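Local coordinates for hypothetical protein XAC2396 (PDB 2G3W) that is of unknown function but has a compact fold built around a variation of the PD-(D/E)XK nuclease motif, at residues 8-13 with 42-47; 38-43 with 144-149; 48-53 with 80-85. All blocks are in the same frame, centred on the assembly; numbering follows the deposited sequence.

Interaction 1: 8-13 with 42-47; sequences RRAELQ and VRLLAF
Ala10 and Leu44 mark the closest backbone approach between strand segment 8-13 and helix segment 42-47, whose axes come within 10.6 Å and run in roughly the same direction, 35° apart. The contact is wholly apolar and is made by alternate residues of the strand: Ala10 and Leu12 both point their side chains at the helix, while Glu11 between them points away and bonds through OE2 to Ser26. On the helix, Leu44 and Phe47, three residues apart and so on nearly the same face, answer them. Leu44 and Leu12 share the contact almost equally. With its CG anti to the backbone N (chi1 -176°), Leu44 reaches out from the helix and lays both methyl groups against the strand. Its CD1 packs on Ala10 CB at 3.6 Å, the tightest point of the contact, and Leu44 CD2 lies 4.1 Å from the same Ala10 CB, which thus sits under the fork of the leucine. Leu12 comes in from the next inward-facing position down the strand and passes Leu44 in the opposite sense, side by side rather than end on. Leu12 CD1 is 4.0 Å from Leu44 CD1, and it also meets Phe47 CD1 at 4.2 Å in an oblique approach to the ring. The same methyl thus touches both a leucine and a phenylalanine one helical turn apart. All four side chains are buried. Phe47 also meets the ring of His25 edge-to-face and that of Phe57 with the planes at about 40°. Leu27 of strand 21-31 touches Leu12, Leu44 and Phe47 alike, and Phe152 and Val154 of strand 149-157 pack on Leu12, so helix 37-49 is seated on strand 6-16 and the two strands beside it.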
ATOM      1  N   ARG A   8      25.612   9.131  18.280  1.00 39.89           N
ATOM      2  CA  ARG A   8      25.200   7.803  18.682  1.00 38.80           C
ATOM      3  C   ARG A   8      25.727   6.782  17.695  1.00 37.61           C
ATOM      4  O   ARG A   8      25.837   7.068  16.508  1.00 37.24           O
ATOM      5  CB  ARG A   8      23.674   7.731  18.731  1.00 38.13           C
ATOM      6  CG  ARG A   8      23.105   8.910  19.504  1.00 39.39           C
ATOM      7  CD  ARG A   8      21.859   8.549  20.188  1.00 36.71           C
ATOM      8  NE  ARG A   8      21.289   9.630  20.983  1.00 31.75           N
ATOM      9  CZ  ARG A   8      21.112   9.554  22.294  1.00 31.21           C
ATOM     10  NH1 ARG A   8      21.495   8.465  22.960  1.00 29.86           N
ATOM     11  NH2 ARG A   8      20.538  10.559  22.942  1.00 31.40           N
ATOM     12  N   ARG A   9      26.018   5.589  18.205  1.00 36.17           N
ATOM     13  CA  ARG A   9      26.384   4.458  17.379  1.00 35.61           C
ATOM     14  C   ARG A   9      25.187   3.529  17.240  1.00 34.74           C
ATOM     15  O   ARG A   9      24.445   3.297  18.196  1.00 34.28           O
ATOM     16  CB  ARG A   9      27.560   3.694  17.992  1.00 34.23           C
ATOM     17  CG  ARG A   9      28.929   4.386  17.926  1.00 36.48           C
ATOM     18  CD  ARG A   9      30.015   3.406  18.426  1.00 35.67           C
ATOM     19  NE  ARG A   9      31.394   3.887  18.286  1.00 36.65           N
ATOM     20  CZ  ARG A   9      32.173   4.264  19.297  1.00 36.60           C
ATOM     21  NH1 ARG A   9      31.733   4.232  20.552  1.00 34.84           N
ATOM     22  NH2 ARG A   9      33.415   4.665  19.056  1.00 39.40           N
ATOM     23  N   ALA A  10      25.010   2.969  16.048  1.00 35.28           N
ATOM     24  CA  ALA A  10      23.949   1.997  15.837  1.00 35.22           C
ATOM     25  C   ALA A  10      24.449   0.874  14.961  1.00 36.11           C
ATOM     26  O   ALA A  10      24.971   1.116  13.884  1.00 35.99           O
ATOM     27  CB  ALA A  10      22.748   2.660  15.215  1.00 35.10           C
ATOM     28  N   GLU A  11      24.312  -0.355  15.441  1.00 36.89           N
ATOM     29  CA  GLU A  11      24.609  -1.526  14.627  1.00 37.70           C
ATOM     30  C   GLU A  11      23.278  -2.173  14.249  1.00 37.21           C
ATOM     31  O   GLU A  11      22.453  -2.483  15.127  1.00 36.77           O
ATOM     32  CB  GLU A  11      25.497  -2.507  15.373  1.00 38.16           C
ATOM     33  CG  GLU A  11      26.700  -1.867  16.087  1.00 42.87           C
ATOM     34  CD  GLU A  11      27.818  -1.389  15.140  1.00 49.15           C
ATOM     35  OE1 GLU A  11      28.119  -2.087  14.138  1.00 51.03           O
ATOM     36  OE2 GLU A  11      28.411  -0.317  15.418  1.00 51.11           O
ATOM     37  N   LEU A  12      23.062  -2.347  12.949  1.00 36.66           N
ATOM     38  CA  LEU A  12      21.827  -2.956  12.462  1.00 36.49           C
ATOM     39  C   LEU A  12      22.098  -4.273  11.748  1.00 36.93           C
ATOM     40  O   LEU A  12      22.843  -4.317  10.761  1.00 36.89           O
ATOM     41  CB  LEU A  12      21.081  -1.998  11.518  1.00 36.73           C
ATOM     42  CG  LEU A  12      20.730  -0.578  11.988  1.00 35.50           C
ATOM     43  CD1 LEU A  12      20.090   0.228  10.870  1.00 36.31           C
ATOM     44  CD2 LEU A  12      19.820  -0.631  13.207  1.00 35.95           C
ATOM     45  N   GLN A  13      21.521  -5.348  12.276  1.00 37.07           N
ATOM     46  CA  GLN A  13      21.481  -6.614  11.581  1.00 37.26           C
ATOM     47  C   GLN A  13      20.088  -6.780  10.992  1.00 37.00           C
ATOM     48  O   GLN A  13      19.121  -7.042  11.712  1.00 36.87           O
ATOM     49  CB  GLN A  13      21.838  -7.774  12.507  1.00 37.61           C
ATOM     50  CG  GLN A  13      22.151  -9.071  11.753  1.00 40.84           C
ATOM     51  CD  GLN A  13      23.378  -8.970  10.854  1.00 43.34           C
ATOM     52  OE1 GLN A  13      24.514  -8.981  11.326  1.00 45.68           O
ATOM     53  NE2 GLN A  13      23.149  -8.903   9.552  1.00 44.14           N
ATOM     54  N   VAL A  42      13.301   7.381  14.527  1.00 31.11           N
ATOM     55  CA  VAL A  42      12.579   7.314  13.236  1.00 30.63           C
ATOM     56  C   VAL A  42      13.612   7.391  12.102  1.00 31.65           C
ATOM     57  O   VAL A  42      13.483   6.653  11.099  1.00 31.50           O
ATOM     58  CB  VAL A  42      11.516   8.417  13.067  1.00 31.96           C
ATOM     59  CG1 VAL A  42      10.910   8.413  11.636  1.00 31.19           C
ATOM     60  CG2 VAL A  42      10.355   8.214  14.058  1.00 30.05           C
ATOM     61  N   ARG A  43      14.655   8.233  12.254  1.00 31.71           N
ATOM     62  CA  ARG A  43      15.702   8.269  11.227  1.00 32.51           C
ATOM     63  C   ARG A  43      16.456   6.943  11.147  1.00 32.29           C
ATOM     64  O   ARG A  43      16.795   6.460  10.067  1.00 32.42           O
ATOM     65  CB  ARG A  43      16.748   9.340  11.504  1.00 34.19           C
ATOM     66  CG  ARG A  43      16.354  10.792  11.358  1.00 39.73           C
ATOM     67  CD  ARG A  43      17.680  11.513  10.926  1.00 42.46           C
ATOM     68  NE  ARG A  43      18.487  11.839  12.115  1.00 39.80           N
ATOM     69  CZ  ARG A  43      19.803  11.789  12.215  1.00 42.35           C
ATOM     70  NH1 ARG A  43      20.567  11.326  11.223  1.00 43.19           N
ATOM     71  NH2 ARG A  43      20.361  12.144  13.371  1.00 41.56           N
ATOM     72  N   LEU A  44      16.777   6.375  12.306  1.00 32.71           N
ATOM     73  CA  LEU A  44      17.415   5.064  12.339  1.00 32.27           C
ATOM     74  C   LEU A  44      16.503   4.015  11.692  1.00 32.32           C
ATOM     75  O   LEU A  44      16.944   3.231  10.856  1.00 32.28           O
ATOM     76  CB  LEU A  44      17.771   4.669  13.774  1.00 32.66           C
ATOM     77  CG  LEU A  44      18.533   3.362  13.889  1.00 32.85           C
ATOM     78  CD1 LEU A  44      19.907   3.498  13.175  1.00 33.17           C
ATOM     79  CD2 LEU A  44      18.668   2.977  15.340  1.00 32.75           C
ATOM     80  N   LEU A  45      15.234   3.991  12.083  1.00 31.47           N
ATOM     81  CA  LEU A  45      14.262   3.096  11.448  1.00 32.38           C
ATOM     82  C   LEU A  45      14.206   3.316   9.913  1.00 31.66           C
ATOM     83  O   LEU A  45      14.098   2.342   9.143  1.00 31.74           O
ATOM     84  CB  LEU A  45      12.858   3.250  12.107  1.00 31.98           C
ATOM     85  CG  LEU A  45      11.697   2.487  11.460  1.00 32.96           C
ATOM     86  CD1 LEU A  45      11.875   1.001  11.474  1.00 33.34           C
ATOM     87  CD2 LEU A  45      10.367   2.885  12.106  1.00 33.65           C
ATOM     88  N   ALA A  46      14.245   4.583   9.483  1.00 31.60           N
ATOM     89  CA  ALA A  46      14.184   4.928   8.053  1.00 31.81           C
ATOM     90  C   ALA A  46      15.361   4.348   7.297  1.00 31.83           C
ATOM     91  O   ALA A  46      15.208   3.799   6.193  1.00 31.12           O
ATOM     92  CB  ALA A  46      14.117   6.430   7.849  1.00 32.86           C
ATOM     93  N   PHE A  47      16.544   4.471   7.891  1.00 32.06           N
ATOM     94  CA  PHE A  47      17.697   3.847   7.309  1.00 32.62           C
ATOM     95  C   PHE A  47      17.435   2.337   7.113  1.00 32.88           C
ATOM     96  O   PHE A  47      17.665   1.793   6.028  1.00 33.76           O
ATOM     97  CB  PHE A  47      18.965   4.145   8.145  1.00 32.21           C
ATOM     98  CG  PHE A  47      20.238   3.745   7.439  1.00 31.47           C
ATOM     99  CD1 PHE A  47      20.568   2.418   7.315  1.00 32.62           C
ATOM    100  CD2 PHE A  47      21.075   4.704   6.861  1.00 31.70           C
ATOM    101  CE1 PHE A  47      21.729   2.012   6.633  1.00 31.46           C
ATOM    102  CE2 PHE A  47      22.266   4.308   6.192  1.00 34.29           C
ATOM    103  CZ  PHE A  47      22.570   2.968   6.073  1.00 32.83           C
TER

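Interaction 2: 38-43 with 144-149; sequences ERLMVR and ALIQRG. With ACT (acetate ion), chain C.
Ile146 carries the loop side of this contact, laying its side chain over Leu40 and Met41 on helix segment 38-43. With CG1 anti to the backbone N (chi1 -157°), the long branch of Ile146 extends onto the helix, where its terminal CD1 meets Leu40 CD2 at 3.7 Å and lies 4.2 Å from Leu40 CB. The two side chains cross at about a right angle. Met41, a selenomethionine, comes at the same isoleucine nearer its root: SE is 3.9 Å from Ile146 CG1 and 4.0 Å from Ile146 CA, and Met41 CG is 4.1 Å from Ile146 CB. The bend at chi2 (-63°) puts SE alongside the base of Ile146, while Leu40 takes the tip. This part is close and apolar, and both helix residues are buried. The rest of the loop behaves differently. Ala144 and Gln147 direct their side chains away from the helix, and Arg148 is exposed. There the guanidinium group of Arg148 receives an acetate ion, probably from the crystallisation liquor, at its edge and near its plane: NH2 donates to the acetate O at 3.1 Å with an N-H...O angle of 158°, and Arg148 CD lies 3.6 Å from that same oxygen. A single hydrogen bond holds the ion to this arginine, and opposite charges probably favour it. Around the apolar patch, Leu142 packs on Met41, while Arg8 and Gln31 touch both Leu40 and Ile146. The result is an apolar helix-to-loop contact: the connection from helix 136-143 to strand 149-157 is laid over the N-terminal half of helix 37-49, within the compact YaeQ fold, which is built around a variation of the PD-(D/E)XK nuclease motif.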
ATOM      1  N   GLU A  38      12.771  10.422  19.827  1.00 32.71           N
ATOM      2  CA  GLU A  38      11.812   9.836  18.899  1.00 31.09           C
ATOM      3  C   GLU A  38      12.210  10.084  17.425  1.00 30.96           C
ATOM      4  O   GLU A  38      12.259   9.147  16.650  1.00 31.23           O
ATOM      5  CB  GLU A  38      10.413  10.406  19.153  1.00 32.04           C
ATOM      6  CG  GLU A  38       9.332   9.899  18.183  1.00 29.73           C
ATOM      7  CD  GLU A  38       7.913  10.429  18.493  1.00 32.57           C
ATOM      8  OE1 GLU A  38       7.771  11.403  19.258  1.00 32.67           O
ATOM      9  OE2 GLU A  38       6.928   9.868  17.969  1.00 33.61           O
ATOM     10  N   ARG A  39      12.467  11.336  17.036  1.00 31.07           N
ATOM     11  CA  ARG A  39      12.844  11.643  15.628  1.00 30.52           C
ATOM     12  C   ARG A  39      14.130  10.938  15.266  1.00 30.18           C
ATOM     13  O   ARG A  39      14.238  10.378  14.163  1.00 30.90           O
ATOM     14  CB  ARG A  39      13.063  13.143  15.419  1.00 30.78           C
ATOM     15  CG  ARG A  39      13.098  13.534  13.931  1.00 30.41           C
ATOM     16  CD  ARG A  39      13.329  15.036  13.808  1.00 36.08           C
ATOM     17  NE  ARG A  39      13.272  15.481  12.415  1.00 39.30           N
ATOM     18  CZ  ARG A  39      14.206  15.240  11.499  1.00 43.32           C
ATOM     19  NH1 ARG A  39      15.328  14.567  11.822  1.00 42.07           N
ATOM     20  NH2 ARG A  39      14.028  15.704  10.255  1.00 42.57           N
ATOM     21  N   LEU A  40      15.104  10.921  16.186  1.00 30.24           N
ATOM     22  CA  LEU A  40      16.360  10.191  15.892  1.00 30.23           C
ATOM     23  C   LEU A  40      16.093   8.709  15.586  1.00 29.69           C
ATOM     24  O   LEU A  40      16.660   8.120  14.645  1.00 30.51           O
ATOM     25  CB  LEU A  40      17.379  10.354  17.036  1.00 30.75           C
ATOM     26  CG  LEU A  40      18.702   9.797  16.509  1.00 32.49           C
ATOM     27  CD1 LEU A  40      19.735  10.848  16.383  1.00 32.98           C
ATOM     28  CD2 LEU A  40      19.173   8.560  17.258  1.00 33.59           C
HETATM   29  N   MSE A  41      15.238   8.084  16.375  1.00 29.33           N
HETATM   30  CA  MSE A  41      14.957   6.667  16.182  1.00 30.59           C
HETATM   31  C   MSE A  41      14.134   6.428  14.894  1.00 29.74           C
HETATM   32  O   MSE A  41      14.272   5.394  14.237  1.00 31.04           O
HETATM   33  CB  MSE A  41      14.293   6.024  17.444  1.00 31.01           C
HETATM   34  CG  MSE A  41      15.186   6.056  18.711  1.00 32.88           C
HETATM   35 SE   MSE A  41      16.780   5.007  18.432  0.80 35.58          SE
HETATM   36  CE  MSE A  41      15.928   3.275  18.335  1.00 35.29           C
ATOM     37  N   VAL A  42      13.301   7.381  14.527  1.00 31.11           N
ATOM     38  CA  VAL A  42      12.579   7.314  13.236  1.00 30.63           C
ATOM     39  C   VAL A  42      13.612   7.391  12.102  1.00 31.65           C
ATOM     40  O   VAL A  42      13.483   6.653  11.099  1.00 31.50           O
ATOM     41  CB  VAL A  42      11.516   8.417  13.067  1.00 31.96           C
ATOM     42  CG1 VAL A  42      10.910   8.413  11.636  1.00 31.19           C
ATOM     43  CG2 VAL A  42      10.355   8.214  14.058  1.00 30.05           C
ATOM     44  N   ARG A  43      14.655   8.233  12.254  1.00 31.71           N
ATOM     45  CA  ARG A  43      15.702   8.269  11.227  1.00 32.51           C
ATOM     46  C   ARG A  43      16.456   6.943  11.147  1.00 32.29           C
ATOM     47  O   ARG A  43      16.795   6.460  10.067  1.00 32.42           O
ATOM     48  CB  ARG A  43      16.748   9.340  11.504  1.00 34.19           C
ATOM     49  CG  ARG A  43      16.354  10.792  11.358  1.00 39.73           C
ATOM     50  CD  ARG A  43      17.680  11.513  10.926  1.00 42.46           C
ATOM     51  NE  ARG A  43      18.487  11.839  12.115  1.00 39.80           N
ATOM     52  CZ  ARG A  43      19.803  11.789  12.215  1.00 42.35           C
ATOM     53  NH1 ARG A  43      20.567  11.326  11.223  1.00 43.19           N
ATOM     54  NH2 ARG A  43      20.361  12.144  13.371  1.00 41.56           N
ATOM     55  N   ALA A 144      12.069   5.546  23.119  1.00 32.59           N
ATOM     56  CA  ALA A 144      12.456   5.206  24.492  1.00 32.10           C
ATOM     57  C   ALA A 144      13.564   4.157  24.532  1.00 32.26           C
ATOM     58  O   ALA A 144      14.175   3.936  25.583  1.00 31.63           O
ATOM     59  CB  ALA A 144      11.227   4.737  25.308  1.00 31.73           C
ATOM     60  N   LEU A 145      13.833   3.520  23.390  1.00 31.85           N
ATOM     61  CA  LEU A 145      14.883   2.493  23.331  1.00 32.32           C
ATOM     62  C   LEU A 145      16.233   3.086  22.930  1.00 32.36           C
ATOM     63  O   LEU A 145      17.214   2.347  22.771  1.00 32.69           O
ATOM     64  CB  LEU A 145      14.495   1.385  22.339  1.00 32.83           C
ATOM     65  CG  LEU A 145      13.252   0.536  22.649  1.00 32.68           C
ATOM     66  CD1 LEU A 145      13.089  -0.567  21.639  1.00 35.53           C
ATOM     67  CD2 LEU A 145      13.296  -0.071  24.049  1.00 35.32           C
ATOM     68  N   ILE A 146      16.287   4.408  22.775  1.00 31.98           N
ATOM     69  CA  ILE A 146      17.517   5.101  22.399  1.00 31.16           C
ATOM     70  C   ILE A 146      18.654   4.868  23.439  1.00 31.24           C
ATOM     71  O   ILE A 146      18.427   4.844  24.641  1.00 29.64           O
ATOM     72  CB  ILE A 146      17.280   6.595  22.157  1.00 32.36           C
ATOM     73  CG1 ILE A 146      18.375   7.189  21.255  1.00 30.91           C
ATOM     74  CG2 ILE A 146      17.186   7.366  23.484  1.00 31.34           C
ATOM     75  CD1 ILE A 146      17.997   8.574  20.773  1.00 33.45           C
ATOM     76  N   GLN A 147      19.863   4.659  22.937  1.00 31.46           N
ATOM     77  CA  GLN A 147      21.059   4.541  23.778  1.00 31.40           C
ATOM     78  C   GLN A 147      22.217   5.179  23.028  1.00 31.22           C
ATOM     79  O   GLN A 147      22.084   5.484  21.868  1.00 31.07           O
ATOM     80  CB  GLN A 147      21.371   3.076  24.065  1.00 32.06           C
ATOM     81  CG  GLN A 147      20.251   2.308  24.765  1.00 32.26           C
ATOM     82  CD  GLN A 147      20.660   0.894  25.086  1.00 35.45           C
ATOM     83  OE1 GLN A 147      20.576   0.458  26.232  1.00 37.24           O
ATOM     84  NE2 GLN A 147      21.128   0.171  24.077  1.00 37.37           N
ATOM     85  N   ARG A 148      23.352   5.408  23.691  1.00 31.76           N
ATOM     86  CA  ARG A 148      24.515   5.959  22.991  1.00 31.84           C
ATOM     87  C   ARG A 148      25.135   4.928  22.054  1.00 31.76           C
ATOM     88  O   ARG A 148      25.601   5.271  20.980  1.00 31.88           O
ATOM     89  CB  ARG A 148      25.555   6.472  23.991  1.00 33.06           C
ATOM     90  CG  ARG A 148      25.085   7.662  24.789  1.00 33.92           C
ATOM     91  CD  ARG A 148      25.193   8.940  24.007  1.00 39.43           C
ATOM     92  NE  ARG A 148      24.981  10.089  24.880  1.00 44.39           N
ATOM     93  CZ  ARG A 148      25.910  10.986  25.207  1.00 45.20           C
ATOM     94  NH1 ARG A 148      25.587  11.988  26.017  1.00 44.83           N
ATOM     95  NH2 ARG A 148      27.145  10.904  24.718  1.00 44.28           N
ATOM     96  N   GLY A 149      25.137   3.665  22.468  1.00 32.25           N
ATOM     97  CA  GLY A 149      25.637   2.559  21.631  1.00 32.78           C
ATOM     98  C   GLY A 149      24.566   1.506  21.437  1.00 32.59           C
ATOM     99  O   GLY A 149      24.273   0.750  22.356  1.00 32.23           O
TER
HETATM  100  C   ACT C 801      28.894   7.958  22.382  1.00 47.97           C
HETATM  101  O   ACT C 801      28.434   9.131  22.539  1.00 47.94           O
HETATM  102  OXT ACT C 801      29.560   7.483  23.334  1.00 46.97           O
HETATM  103  CH3 ACT C 801      28.639   7.144  21.140  1.00 48.23           C

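Interaction 3: 48-53 with 80-85; sequences ALFADD and LWIDLG
Where helix 37-49 ends, Phe50, the first residue to depart from helical backbone angles, packs on the strand 78-84 of the mixed sheet that forms the body of this PD-(D/E)XK-related fold. Two strand residues facing the same way, Leu80 and Ile82, receive it. Phe50 CG lies anti to its carbonyl carbon (chi1 -69°), which carries the ring out toward the strand. Ile82 CD1 approaches the ring obliquely, 3.8 Å from Phe50 CD2 and 3.9 Å from Phe50 CG, and is also 3.9 Å from Phe50 CB. Leu80 crosses the phenylalanine at about a right angle, its CD2 methyl 4.1 Å from both Phe50 CB and Phe50 CD1. Both methyl groups come to the root of the ring from the same side. Between them in sequence, Trp81 takes no part in this contact; its NE1 donates to Asp83 OD2 at 2.9 Å, in the indole plane but above that of the carboxylate. Asp83 OD2 also forms a salt bridge with Arg91, and helix 89-98 packs on Trp81. Val103 of strand 101-106 touches Phe50 and Leu80, and Ile105 touches Ile82, while Ala48 and Ala51 rest on strand 6-16.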
ATOM      1  N   ALA A  48      16.908   1.672   8.138  1.00 34.04           N
ATOM      2  CA  ALA A  48      16.646   0.241   8.057  1.00 34.41           C
ATOM      3  C   ALA A  48      15.599  -0.118   7.012  1.00 34.38           C
ATOM      4  O   ALA A  48      15.711  -1.181   6.363  1.00 34.84           O
ATOM      5  CB  ALA A  48      16.259  -0.313   9.424  1.00 34.64           C
ATOM      6  N   LEU A  49      14.583   0.728   6.843  1.00 34.65           N
ATOM      7  CA  LEU A  49      13.555   0.477   5.818  1.00 35.22           C
ATOM      8  C   LEU A  49      14.104   0.574   4.381  1.00 35.17           C
ATOM      9  O   LEU A  49      13.611  -0.090   3.478  1.00 35.37           O
ATOM     10  CB  LEU A  49      12.329   1.386   6.003  1.00 34.46           C
ATOM     11  CG  LEU A  49      11.552   1.231   7.329  1.00 35.78           C
ATOM     12  CD1 LEU A  49      10.342   2.183   7.383  1.00 37.96           C
ATOM     13  CD2 LEU A  49      11.132  -0.226   7.515  1.00 35.77           C
ATOM     14  N   PHE A  50      15.142   1.380   4.197  1.00 34.70           N
ATOM     15  CA  PHE A  50      15.655   1.704   2.871  1.00 34.82           C
ATOM     16  C   PHE A  50      17.132   1.353   2.679  1.00 36.16           C
ATOM     17  O   PHE A  50      17.765   1.856   1.758  1.00 36.80           O
ATOM     18  CB  PHE A  50      15.411   3.197   2.589  1.00 35.33           C
ATOM     19  CG  PHE A  50      13.966   3.515   2.413  1.00 36.11           C
ATOM     20  CD1 PHE A  50      13.327   3.220   1.212  1.00 36.67           C
ATOM     21  CD2 PHE A  50      13.214   4.000   3.478  1.00 35.50           C
ATOM     22  CE1 PHE A  50      12.005   3.430   1.066  1.00 35.19           C
ATOM     23  CE2 PHE A  50      11.882   4.219   3.336  1.00 36.26           C
ATOM     24  CZ  PHE A  50      11.269   3.946   2.121  1.00 36.94           C
ATOM     25  N   ALA A  51      17.661   0.481   3.544  1.00 36.46           N
ATOM     26  CA  ALA A  51      19.087   0.346   3.757  1.00 37.43           C
ATOM     27  C   ALA A  51      19.821  -0.125   2.519  1.00 38.83           C
ATOM     28  O   ALA A  51      19.387  -1.060   1.825  1.00 38.50           O
ATOM     29  CB  ALA A  51      19.377  -0.585   4.935  1.00 37.32           C
ATOM     30  N   ASP A  52      20.963   0.515   2.296  1.00 40.04           N
ATOM     31  CA  ASP A  52      21.751   0.355   1.103  1.00 41.30           C
ATOM     32  C   ASP A  52      23.186   0.585   1.515  1.00 41.55           C
ATOM     33  O   ASP A  52      23.436   1.292   2.491  1.00 42.40           O
ATOM     34  CB  ASP A  52      21.358   1.464   0.142  1.00 42.07           C
ATOM     35  CG  ASP A  52      21.749   1.172  -1.264  1.00 44.02           C
ATOM     36  OD1 ASP A  52      22.775   1.716  -1.708  1.00 47.74           O
ATOM     37  OD2 ASP A  52      21.026   0.403  -1.926  1.00 46.28           O
ATOM     38  N   ASP A  53      24.131   0.026   0.759  1.00 41.67           N
ATOM     39  CA  ASP A  53      25.543   0.315   0.977  1.00 41.25           C
ATOM     40  C   ASP A  53      25.822   1.821   0.845  1.00 40.93           C
ATOM     41  O   ASP A  53      26.780   2.333   1.431  1.00 40.54           O
ATOM     42  CB  ASP A  53      26.424  -0.510   0.026  1.00 41.33           C
ATOM     43  N   LEU A  80      17.546   8.710  -4.234  1.00 35.53           N
ATOM     44  CA  LEU A  80      16.535   8.544  -3.219  1.00 35.18           C
ATOM     45  C   LEU A  80      16.716   9.656  -2.210  1.00 34.81           C
ATOM     46  O   LEU A  80      17.826   9.879  -1.731  1.00 34.70           O
ATOM     47  CB  LEU A  80      16.687   7.191  -2.514  1.00 35.54           C
ATOM     48  CG  LEU A  80      15.612   6.824  -1.466  1.00 36.83           C
ATOM     49  CD1 LEU A  80      14.277   6.518  -2.115  1.00 36.39           C
ATOM     50  CD2 LEU A  80      16.111   5.628  -0.650  1.00 36.33           C
ATOM     51  N   TRP A  81      15.616  10.324  -1.890  1.00 33.91           N
ATOM     52  CA  TRP A  81      15.599  11.495  -1.028  1.00 33.44           C
ATOM     53  C   TRP A  81      14.517  11.258  -0.015  1.00 33.08           C
ATOM     54  O   TRP A  81      13.357  11.140  -0.381  1.00 31.75           O
ATOM     55  CB  TRP A  81      15.252  12.721  -1.872  1.00 33.48           C
ATOM     56  CG  TRP A  81      15.081  14.040  -1.170  1.00 32.56           C
ATOM     57  CD1 TRP A  81      14.100  14.393  -0.283  1.00 32.92           C
ATOM     58  CD2 TRP A  81      15.876  15.203  -1.369  1.00 32.05           C
ATOM     59  NE1 TRP A  81      14.255  15.703   0.113  1.00 31.57           N
ATOM     60  CE2 TRP A  81      15.341  16.223  -0.546  1.00 33.08           C
ATOM     61  CE3 TRP A  81      17.004  15.484  -2.162  1.00 33.64           C
ATOM     62  CZ2 TRP A  81      15.895  17.507  -0.483  1.00 34.65           C
ATOM     63  CZ3 TRP A  81      17.559  16.763  -2.101  1.00 33.92           C
ATOM     64  CH2 TRP A  81      17.004  17.762  -1.257  1.00 34.04           C
ATOM     65  N   ILE A  82      14.903  11.157   1.264  1.00 32.56           N
ATOM     66  CA  ILE A  82      13.949  10.850   2.347  1.00 32.44           C
ATOM     67  C   ILE A  82      13.804  12.004   3.349  1.00 31.75           C
ATOM     68  O   ILE A  82      14.805  12.430   3.934  1.00 31.68           O
ATOM     69  CB  ILE A  82      14.367   9.538   3.113  1.00 33.01           C
ATOM     70  CG1 ILE A  82      14.635   8.354   2.147  1.00 33.88           C
ATOM     71  CG2 ILE A  82      13.290   9.189   4.176  1.00 33.04           C
ATOM     72  CD1 ILE A  82      15.297   7.117   2.770  1.00 32.75           C
ATOM     73  N   ASP A  83      12.581  12.524   3.530  1.00 32.43           N
ATOM     74  CA  ASP A  83      12.296  13.587   4.495  1.00 32.81           C
ATOM     75  C   ASP A  83      11.337  13.076   5.569  1.00 33.86           C
ATOM     76  O   ASP A  83      10.336  12.400   5.250  1.00 32.99           O
ATOM     77  CB  ASP A  83      11.665  14.839   3.833  1.00 32.99           C
ATOM     78  CG  ASP A  83      12.703  15.787   3.217  1.00 32.11           C
ATOM     79  OD1 ASP A  83      13.842  15.842   3.677  1.00 30.60           O
ATOM     80  OD2 ASP A  83      12.393  16.449   2.228  1.00 33.05           O
ATOM     81  N   LEU A  84      11.646  13.362   6.833  1.00 33.21           N
ATOM     82  CA  LEU A  84      10.829  12.850   7.919  1.00 33.57           C
ATOM     83  C   LEU A  84       9.842  13.923   8.269  1.00 34.64           C
ATOM     84  O   LEU A  84      10.098  15.119   8.049  1.00 34.11           O
ATOM     85  CB  LEU A  84      11.641  12.446   9.163  1.00 33.08           C
ATOM     86  CG  LEU A  84      12.909  11.617   8.839  1.00 35.05           C
ATOM     87  CD1 LEU A  84      13.790  11.526  10.073  1.00 37.98           C
ATOM     88  CD2 LEU A  84      12.555  10.250   8.297  1.00 33.43           C
ATOM     89  N   GLY A  85       8.706  13.501   8.790  1.00 35.61           N
ATOM     90  CA  GLY A  85       7.706  14.463   9.263  1.00 36.33           C
ATOM     91  C   GLY A  85       6.660  14.838   8.239  1.00 37.59           C
ATOM     92  O   GLY A  85       6.175  14.006   7.437  1.00 37.06           O
TER

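From the N terminus, strand 6-16 is the first partner: interaction 1 closes the loop through strand 21-31 and back to helix 37-49. That helix then serves all three contacts, its start in interaction 2, its middle in interaction 1 and its C-terminal end in interaction 3. Interaction 2 opens on the helix before interaction 1 has closed, so the two overlap in sequence; they share Val42 and Arg43, and their other segments adjoin where Arg9 N approaches Arg148 O. Interaction 3 follows interaction 1 in series, through strands 56-57 and 69-72 to strand 78-84, and is nested within the roughly hundred-residue span of interaction 2. Together the three contacts bind the helix to two distant regions of one sheet and to the loop before strand 149-157.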